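Local coordinates for protein carbohydrate kinase, FGGY (PDB 3H6E) that probably acts as a carbohydrate kinase of the FGGY family, passing a phosphate group from a nucleotide to a sugar or related substrate, at residues L149-Q154 and A164-T169; L17-L22 and R32-S37. All coordinates share one frame; numbering follows the deposited sequence.

Interaction 1 (L149-Q154 and A164-T169); sequences LLPWAQ and AVSEVT
Leu150 and Ser166 have the nearest pair of CA atoms, 5.5 Å apart, yet no direct hydrogen bond joins 149-154 to 164-169. Each segment runs from extended chain into a helix, the first after Pro151 and the second after Glu167, and the two meet through side chains and one water. That water donates to Gln154 O at 2.9 Å and accepts a weak bond from Val165 N. At one end Leu150 CD1 lies against Ala164 CB at 3.4 Å. With CG anti to the backbone N (chi1 -169°), the same leucine also sets this branch carbon in front of Val165 O, 3.2 Å away, and Gln154 CB comes within 3.1 Å of the same oxygen. The arrangement belongs to the N-terminal FGGY domain, of the actin-like ATPase clan, where strand 148-151 edges a small antiparallel sheet and 166-167 pairs in parallel with 201-202. Next along the contact, Pro151 CD touches Ser166 OG at 3.4 Å; the hydroxyl itself is hydrogen-bonded to Ala199 O. Farther along, the bent chain of Gln154 lies across the CB of Glu167, while the glutamate's carboxylate turns back to its own helix as an N-cap. Glu167 OE1 takes Thr169 N at 2.8 Å, from above the carboxylate plane, and Thr169 OG1 on its syn side; that threonine hydroxyl also meets His232 N.

Interaction 2 (L17-L22 and R32-S37); sequences LSKVSL and RQVRPS
Ser18 and Arg35 face each other across a beta hairpin, strands 17-23 and 29-36, whose paired segments run antiparallel at 171° with their axes 4.7 Å apart. The hairpin forms one margin of the mixed sheet of the N-terminal domain, with 29-36 outermost and 17-23 bonded on its other side to strand 9-13. Val20 and Gln33 make a complete hydrogen-bonded pair: Val20 N gives to Gln33 O in the carbonyl plane, and Gln33 N returns a bond of 2.8 Å to Val20 O. Toward the open end of the hairpin, Arg35 O carries two donors. Ser18 N reaches it at 3.2 Å from above the carbonyl plane, while Ser18 OG, rotated between its own backbone N and carbonyl carbon (chi1 50°), gives a shorter bond of 2.8 Å within that plane. With the hydroxyl gone, an alanine here would probably leave Arg35 O held from this strand by the longer, out-of-plane amide bond alone. Beyond its carbonyl, Arg35 sends its guanidinium to a salt bridge with Asp52 on helix 50-63, whose Trp56 packs against Val20. Ser21 OG is likewise engaged away from the hairpin partner, by Val10 O and Trp23 NE1. On the face bearing Lys19, Val34 and Arg32, two positive groups come close: Lys19 NZ stands 3.4 Å from Arg32 NH2, a pair of donors with no bond between them. Asp424, a long and weak ion-pair partner of Arg32 NE, may ease that repulsion. Val34 CG1 lies over one face of the Arg32 guanidinium, 3.2 Å above its plane and displaced toward its rim, and Lys19 CD sits in plane at its edge.

In the fold
Both contacts join segments with nine residues between them, but the intervening chain differs: largely helix in interaction 1, the ends of two strands and their turn in interaction 2. They share no strand or helix, and their centres lie 20 Å apart, with nearest atoms about 7 Å from each other. Trp152 nevertheless bridges the regions, its NE1 bonding to Leu13 O on strand 9-13, the neighbour of strand 17-23. Interaction 1 is buried and relies on side-chain packing, much of it carbon against oxygen, and one water link. Interaction 2, at the sheet's margin, is held by direct backbone bonding; one face packs toward helix 50-63, while the other bears Lys19 and Arg32, close together, near the surface.

Interaction 1 (L149-Q154 and A164-T169)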
loop_
_atom_site.group_PDB
_atom_site.type_symbol
_atom_site.label_atom_id
_atom_site.label_comp_id
_atom_site.label_asym_id
_atom_site.label_seq_id
_atom_site.Cartn_x
_atom_site.Cartn_y
_atom_site.Cartn_z
ATOM N N LEU A 149 9.440 2.515 21.012
ATOM C CA LEU A 149 8.734 1.941 19.876
ATOM C C LEU A 149 9.009 2.746 18.617
ATOM O O LEU A 149 9.257 3.951 18.678
ATOM C CB LEU A 149 7.237 1.841 20.160
ATOM C CG LEU A 149 6.903 0.749 21.178
ATOM C CD1 LEU A 149 5.414 0.708 21.486
ATOM C CD2 LEU A 149 7.393 -0.600 20.672
ATOM N N LEU A 150 8.957 2.072 17.475
ATOM C CA LEU A 150 9.508 2.630 16.257
ATOM C C LEU A 150 9.099 1.780 15.056
ATOM O O LEU A 150 9.382 0.581 15.009
ATOM C CB LEU A 150 11.030 2.676 16.402
ATOM C CG LEU A 150 11.897 3.433 15.405
ATOM C CD1 LEU A 150 13.265 3.705 15.993
ATOM C CD2 LEU A 150 12.028 2.616 14.170
ATOM N N PRO A 151 8.422 2.400 14.076
ATOM C CA PRO A 151 7.928 1.663 12.908
ATOM C C PRO A 151 9.042 0.927 12.165
ATOM O O PRO A 151 10.210 1.284 12.289
ATOM C CB PRO A 151 7.340 2.768 12.022
ATOM C CG PRO A 151 7.007 3.872 12.965
ATOM C CD PRO A 151 8.076 3.830 14.014
ATOM N N TRP A 152 8.663 -0.090 11.397
ATOM C CA TRP A 152 9.600 -0.938 10.665
ATOM C C TRP A 152 10.527 -0.143 9.744
ATOM O O TRP A 152 11.744 -0.323 9.767
ATOM C CB TRP A 152 8.806 -1.980 9.877
ATOM C CG TRP A 152 9.600 -2.891 8.982
ATOM C CD1 TRP A 152 9.440 -3.055 7.636
ATOM C CD2 TRP A 152 10.651 -3.787 9.371
ATOM N NE1 TRP A 152 10.325 -3.990 7.164
ATOM C CE2 TRP A 152 11.081 -4.454 8.207
ATOM C CE3 TRP A 152 11.269 -4.085 10.586
ATOM C CZ2 TRP A 152 12.106 -5.396 8.223
ATOM C CZ3 TRP A 152 12.286 -5.021 10.599
ATOM C CH2 TRP A 152 12.694 -5.665 9.427
ATOM N N ALA A 153 9.950 0.745 8.942
ATOM C CA ALA A 153 10.734 1.556 8.020
ATOM C C ALA A 153 11.783 2.389 8.758
ATOM O O ALA A 153 12.946 2.448 8.352
ATOM C CB ALA A 153 9.817 2.454 7.204
ATOM N N GLN A 154 11.361 3.034 9.843
ATOM C CA GLN A 154 12.251 3.890 10.619
ATOM C C GLN A 154 13.289 3.073 11.367
ATOM O O GLN A 154 14.339 3.592 11.750
ATOM C CB GLN A 154 11.458 4.758 11.601
ATOM C CG GLN A 154 10.753 5.926 10.948
ATOM C CD GLN A 154 9.843 5.484 9.820
ATOM O OE1 GLN A 154 10.072 5.817 8.658
ATOM N NE2 GLN A 154 8.816 4.709 10.155
ATOM N N ALA A 164 16.660 7.024 16.963
ATOM C CA ALA A 164 15.317 6.491 16.825
ATOM C C ALA A 164 14.331 7.605 16.495
ATOM O O ALA A 164 14.353 8.677 17.109
ATOM C CB ALA A 164 14.898 5.779 18.104
ATOM N N VAL A 165 13.458 7.336 15.531
ATOM C CA VAL A 165 12.444 8.291 15.109
ATOM C C VAL A 165 11.208 7.544 14.613
ATOM O O VAL A 165 11.284 6.363 14.285
ATOM C CB VAL A 165 12.997 9.224 14.003
ATOM C CG1 VAL A 165 11.883 9.734 13.106
ATOM C CG2 VAL A 165 13.777 10.384 14.619
ATOM N N SER A 166 10.065 8.218 14.588
ATOM C CA SER A 166 8.870 7.647 13.977
ATOM C C SER A 166 8.446 8.473 12.771
ATOM O O SER A 166 8.821 9.637 12.643
ATOM C CB SER A 166 7.726 7.567 14.990
ATOM O OG SER A 166 8.018 6.631 16.012
ATOM N N GLU A 167 7.669 7.864 11.883
ATOM C CA GLU A 167 7.134 8.577 10.727
ATOM C C GLU A 167 5.636 8.300 10.586
ATOM O O GLU A 167 5.167 7.200 10.883
ATOM C CB GLU A 167 7.901 8.204 9.455
ATOM C CG GLU A 167 7.715 9.180 8.305
ATOM C CD GLU A 167 6.420 8.945 7.553
ATOM O OE1 GLU A 167 5.962 7.783 7.514
ATOM O OE2 GLU A 167 5.862 9.918 7.000
ATOM N N VAL A 168 4.891 9.300 10.128
ATOM C CA VAL A 168 3.432 9.265 10.209
ATOM C C VAL A 168 2.730 8.225 9.318
ATOM O O VAL A 168 1.712 7.663 9.720
ATOM C CB VAL A 168 2.821 10.668 9.968
ATOM C CG1 VAL A 168 2.811 11.006 8.495
ATOM C CG2 VAL A 168 1.415 10.735 10.535
ATOM N N THR A 169 3.267 7.962 8.125
ATOM C CA THR A 169 2.587 7.090 7.160
ATOM C C THR A 169 2.505 5.628 7.592
ATOM O O THR A 169 1.557 4.933 7.234
ATOM C CB THR A 169 3.212 7.166 5.745
ATOM O OG1 THR A 169 4.533 6.609 5.760
ATOM C CG2 THR A 169 3.265 8.604 5.259
HETATM O O HOH W 1 14.564 6.011 13.260
#

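Interaction 2 (L17-L22 and R32-S37)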
loop_
_atom_site.group_PDB
_atom_site.type_symbol
_atom_site.label_atom_id
_atom_site.label_comp_id
_atom_site.label_asym_id
_atom_site.label_seq_id
_atom_site.Cartn_x
_atom_site.Cartn_y
_atom_site.Cartn_z
ATOM N N LEU A 17 9.617 -8.978 -0.689
ATOM C CA LEU A 17 10.887 -8.674 -1.342
ATOM C C LEU A 17 11.603 -7.502 -0.688
ATOM O O LEU A 17 11.001 -6.463 -0.422
ATOM C CB LEU A 17 10.680 -8.386 -2.833
ATOM C CG LEU A 17 10.324 -9.576 -3.727
ATOM C CD1 LEU A 17 10.142 -9.130 -5.171
ATOM C CD2 LEU A 17 11.386 -10.661 -3.629
ATOM N N SER A 18 12.894 -7.684 -0.428
ATOM C CA SER A 18 13.744 -6.596 0.038
ATOM C C SER A 18 14.687 -6.157 -1.080
ATOM O O SER A 18 15.428 -6.966 -1.637
ATOM C CB SER A 18 14.527 -7.006 1.289
ATOM O OG SER A 18 15.181 -8.247 1.108
ATOM N N LYS A 19 14.641 -4.872 -1.411
ATOM C CA LYS A 19 15.396 -4.343 -2.537
ATOM C C LYS A 19 16.282 -3.178 -2.118
ATOM O O LYS A 19 15.824 -2.236 -1.476
ATOM C CB LYS A 19 14.440 -3.872 -3.636
ATOM C CG LYS A 19 13.211 -4.749 -3.817
ATOM C CD LYS A 19 12.405 -4.326 -5.039
ATOM C CE LYS A 19 11.355 -5.371 -5.403
ATOM N NZ LYS A 19 10.699 -5.083 -6.713
ATOM N N VAL A 20 17.556 -3.248 -2.486
ATOM C CA VAL A 20 18.457 -2.118 -2.318
ATOM C C VAL A 20 18.800 -1.568 -3.696
ATOM O O VAL A 20 19.114 -2.326 -4.615
ATOM C CB VAL A 20 19.736 -2.511 -1.568
ATOM C CG1 VAL A 20 20.627 -1.292 -1.374
ATOM C CG2 VAL A 20 19.387 -3.144 -0.227
ATOM N N SER A 21 18.736 -0.248 -3.838
ATOM C CA SER A 21 18.855 0.370 -5.152
ATOM C C SER A 21 19.742 1.612 -5.168
ATOM O O SER A 21 19.710 2.428 -4.247
ATOM C CB SER A 21 17.467 0.715 -5.689
ATOM O OG SER A 21 16.709 1.443 -4.738
ATOM N N LEU A 22 20.524 1.750 -6.235
ATOM C CA LEU A 22 21.433 2.880 -6.396
ATOM C C LEU A 22 20.993 3.763 -7.555
ATOM O O LEU A 22 20.870 3.294 -8.685
ATOM C CB LEU A 22 22.853 2.379 -6.645
ATOM C CG LEU A 22 23.928 3.445 -6.848
ATOM C CD1 LEU A 22 24.319 4.087 -5.520
ATOM C CD2 LEU A 22 25.139 2.838 -7.531
ATOM N N ARG A 32 20.405 -2.515 -8.818
ATOM C CA ARG A 32 19.397 -3.020 -7.899
ATOM C C ARG A 32 19.788 -4.406 -7.402
ATOM O O ARG A 32 20.228 -5.254 -8.177
ATOM C CB ARG A 32 18.029 -3.062 -8.580
ATOM C CG ARG A 32 16.921 -3.702 -7.754
ATOM C CD ARG A 32 15.555 -3.317 -8.304
ATOM N NE ARG A 32 14.543 -4.337 -8.058
ATOM C CZ ARG A 32 14.225 -5.284 -8.936
ATOM N NH1 ARG A 32 14.842 -5.333 -10.109
ATOM N NH2 ARG A 32 13.293 -6.181 -8.643
ATOM N N GLN A 33 19.634 -4.619 -6.102
ATOM C CA GLN A 33 19.916 -5.910 -5.492
ATOM C C GLN A 33 18.690 -6.371 -4.714
ATOM O O GLN A 33 18.188 -5.653 -3.850
ATOM C CB GLN A 33 21.132 -5.811 -4.571
ATOM C CG GLN A 33 22.451 -5.628 -5.308
ATOM C CD GLN A 33 22.992 -6.935 -5.859
ATOM O OE1 GLN A 33 23.202 -7.896 -5.115
ATOM N NE2 GLN A 33 23.225 -6.976 -7.170
ATOM N N VAL A 34 18.203 -7.567 -5.030
ATOM C CA VAL A 34 16.997 -8.078 -4.393
ATOM C C VAL A 34 17.259 -9.377 -3.633
ATOM O O VAL A 34 18.365 -9.917 -3.664
ATOM C CB VAL A 34 15.874 -8.303 -5.412
ATOM C CG1 VAL A 34 15.834 -7.148 -6.403
ATOM C CG2 VAL A 34 16.071 -9.628 -6.134
ATOM N N ARG A 35 16.224 -9.872 -2.963
ATOM C CA ARG A 35 16.355 -11.010 -2.066
ATOM C C ARG A 35 15.041 -11.245 -1.333
ATOM O O ARG A 35 14.591 -10.389 -0.573
ATOM C CB ARG A 35 17.456 -10.731 -1.048
ATOM C CG ARG A 35 17.514 -11.708 0.102
ATOM C CD ARG A 35 17.963 -11.000 1.362
ATOM N NE ARG A 35 18.715 -11.883 2.243
ATOM C CZ ARG A 35 18.835 -11.705 3.554
ATOM N NH1 ARG A 35 18.237 -10.678 4.144
ATOM N NH2 ARG A 35 19.546 -12.559 4.274
ATOM N N PRO A 36 14.420 -12.412 -1.555
ATOM C CA PRO A 36 13.155 -12.717 -0.879
ATOM C C PRO A 36 13.315 -12.612 0.632
ATOM O O PRO A 36 14.414 -12.823 1.145
ATOM C CB PRO A 36 12.882 -14.171 -1.281
ATOM C CG PRO A 36 13.652 -14.371 -2.544
ATOM C CD PRO A 36 14.880 -13.521 -2.407
ATOM N N SER A 37 12.234 -12.283 1.331
ATOM C CA SER A 37 12.274 -12.154 2.784
ATOM C C SER A 37 11.747 -13.423 3.443
ATOM O O SER A 37 10.543 -13.671 3.445
ATOM C CB SER A 37 11.434 -10.955 3.231
ATOM O OG SER A 37 11.532 -9.884 2.305
#